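Local coordinates for luciferase-like enzymeAMP-CoA-ligase (PDB 4W8O), which probably activates carboxylic acids with ATP as an AMP-forming CoA ligase of the ANL superfamily, resembling beetle luciferases although its source insect does not glow, at residues A[406-411]-A[418-423]. Residues are numbered along the deposited sequence; the frame is centred on the assembly and turned at random.
Sequences GDIGYY and YVIERI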
# COMPACT_ATOMS: atom_id res chain seq x y z
N GLY A 406 -13.27 2.22 13.67
CA GLY A 406 -13.43 3.60 14.11
C GLY A 406 -14.35 4.41 13.23
O GLY A 406 -14.45 5.63 13.40
N ASP A 407 -15.04 3.75 12.29
CA ASP A 407 -15.95 4.43 11.38
C ASP A 407 -17.39 4.05 11.71
O ASP A 407 -17.66 2.93 12.15
CB ASP A 407 -15.66 4.05 9.93
CG ASP A 407 -14.28 4.48 9.47
OD1 ASP A 407 -13.95 5.67 9.64
OD2 ASP A 407 -13.54 3.63 8.92
N ILE A 408 -18.29 5.00 11.48
CA ILE A 408 -19.73 4.79 11.61
C ILE A 408 -20.29 4.67 10.20
O ILE A 408 -19.96 5.49 9.33
CB ILE A 408 -20.40 5.98 12.34
CG1 ILE A 408 -19.90 6.07 13.78
CG2 ILE A 408 -21.91 5.87 12.30
CD1 ILE A 408 -20.06 4.80 14.60
N GLY A 409 -21.13 3.65 9.99
CA GLY A 409 -21.81 3.44 8.71
C GLY A 409 -22.96 2.44 8.76
O GLY A 409 -23.48 2.13 9.84
N TYR A 410 -23.37 1.96 7.59
CA TYR A 410 -24.47 1.00 7.46
C TYR A 410 -24.33 0.32 6.09
O TYR A 410 -23.56 0.78 5.25
CB TYR A 410 -25.83 1.71 7.55
CG TYR A 410 -26.08 2.66 6.41
CD1 TYR A 410 -25.68 4.00 6.49
CD2 TYR A 410 -26.69 2.23 5.23
CE1 TYR A 410 -25.89 4.87 5.43
CE2 TYR A 410 -26.90 3.10 4.17
CZ TYR A 410 -26.50 4.43 4.28
OH TYR A 410 -26.71 5.30 3.25
N TYR A 411 -25.11 -0.75 5.87
CA TYR A 411 -25.16 -1.42 4.56
C TYR A 411 -26.59 -1.55 4.01
O TYR A 411 -27.56 -1.42 4.75
CB TYR A 411 -24.50 -2.81 4.61
CG TYR A 411 -25.17 -3.79 5.54
CD1 TYR A 411 -24.85 -3.81 6.89
CD2 TYR A 411 -26.11 -4.70 5.08
CE1 TYR A 411 -25.46 -4.70 7.76
CE2 TYR A 411 -26.73 -5.60 5.94
CZ TYR A 411 -26.40 -5.59 7.28
OH TYR A 411 -26.99 -6.47 8.14
N TYR A 418 -21.75 1.71 3.23
CA TYR A 418 -21.69 3.18 3.28
C TYR A 418 -21.02 3.61 4.57
O TYR A 418 -21.48 3.24 5.66
CB TYR A 418 -23.10 3.79 3.22
CG TYR A 418 -23.83 3.54 1.93
CD1 TYR A 418 -24.55 2.36 1.73
CD2 TYR A 418 -23.80 4.48 0.90
CE1 TYR A 418 -25.22 2.13 0.53
CE2 TYR A 418 -24.47 4.25 -0.29
CZ TYR A 418 -25.17 3.08 -0.47
OH TYR A 418 -25.82 2.86 -1.66
N VAL A 419 -19.94 4.38 4.45
CA VAL A 419 -19.23 4.93 5.60
C VAL A 419 -19.63 6.39 5.70
O VAL A 419 -19.59 7.11 4.70
CB VAL A 419 -17.70 4.83 5.43
CG1 VAL A 419 -16.98 5.45 6.62
CG2 VAL A 419 -17.28 3.37 5.25
N ILE A 420 -20.02 6.83 6.89
CA ILE A 420 -20.55 8.18 7.04
C ILE A 420 -19.69 9.11 7.91
O ILE A 420 -19.58 10.29 7.61
CB ILE A 420 -22.04 8.18 7.48
CG1 ILE A 420 -22.24 7.57 8.87
CG2 ILE A 420 -22.88 7.41 6.46
CD1 ILE A 420 -23.70 7.45 9.28
N GLU A 421 -19.07 8.59 8.97
CA GLU A 421 -18.23 9.43 9.84
C GLU A 421 -17.32 8.61 10.73
O GLU A 421 -17.50 7.40 10.88
CB GLU A 421 -19.10 10.34 10.72
CG GLU A 421 -19.88 9.60 11.81
CD GLU A 421 -20.67 10.55 12.70
OE1 GLU A 421 -21.38 11.41 12.15
OE2 GLU A 421 -20.58 10.42 13.94
N ARG A 422 -16.35 9.28 11.33
CA ARG A 422 -15.45 8.66 12.30
C ARG A 422 -15.94 8.90 13.71
O ARG A 422 -16.50 9.96 14.02
CB ARG A 422 -14.03 9.22 12.16
CG ARG A 422 -13.36 8.87 10.84
CD ARG A 422 -11.85 8.80 10.99
NE ARG A 422 -11.43 7.81 11.98
CZ ARG A 422 -11.38 6.49 11.78
NH1 ARG A 422 -11.72 5.96 10.61
NH2 ARG A 422 -10.98 5.69 12.76
N ILE A 423 -15.72 7.92 14.57
CA ILE A 423 -16.00 8.05 15.99
C ILE A 423 -14.96 9.01 16.60
O ILE A 423 -13.76 8.85 16.39
CB ILE A 423 -15.94 6.68 16.69
CG1 ILE A 423 -17.05 5.77 16.14
CG2 ILE A 423 -16.07 6.82 18.20
CD1 ILE A 423 -16.76 4.29 16.28
O HOH W 1 -12.44 7.00 14.75
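Ile-408 pairs with both Ile-420 and Glu-421, and this two-against-one match makes the antiparallel hairpin of 406-411 and 418-423 a worked example of the classic beta bulge. The carbonyl O of Ile-408 accepts two bonds, from Ile-420 N at 2.8 Å and from Glu-421 N at 3.2 Å, while Ile-408 N donates to Glu-421 O. Reciprocal bonds between Tyr-410 and Tyr-418 continue the ladder on one side of the bulge; on the other, Ile-423 N reaches Gly-406 O, and a water bridges that oxygen to Ile-423 O.

Among the charged groups, Asp-407 OD1 forms a salt bridge with Arg-422 NH1 at 2.4 Å, shorter than such pairs normally come, which leaves its exact geometry doubtful. The arginine chain bends at chi3 (59°) and brings the guanidinium face under Gly-406 O, where NH2 is also hydrogen-bonded to Thr-405 O. Tyr-322 OH holds the other carboxylate oxygen, OD2.

The apolar contacts include two tyrosine rings, near parallel (12°) but slid until they barely overlap, with centroids 5.0 Å apart. Tyr-418 CB makes a CH-pi contact over the Tyr-410 face, 3.8 Å from its centroid. From the residue opposite the bulge, Ile-408 CD1 packs on Ile-423 CG1 at 3.5 Å.

Within the five-stranded antiparallel sheet, strand 417-422 forms one edge within this chain, while strand 403-411 also bonds to strand 367-380, whose Glu-376 touches Ile-408 and Ile-423.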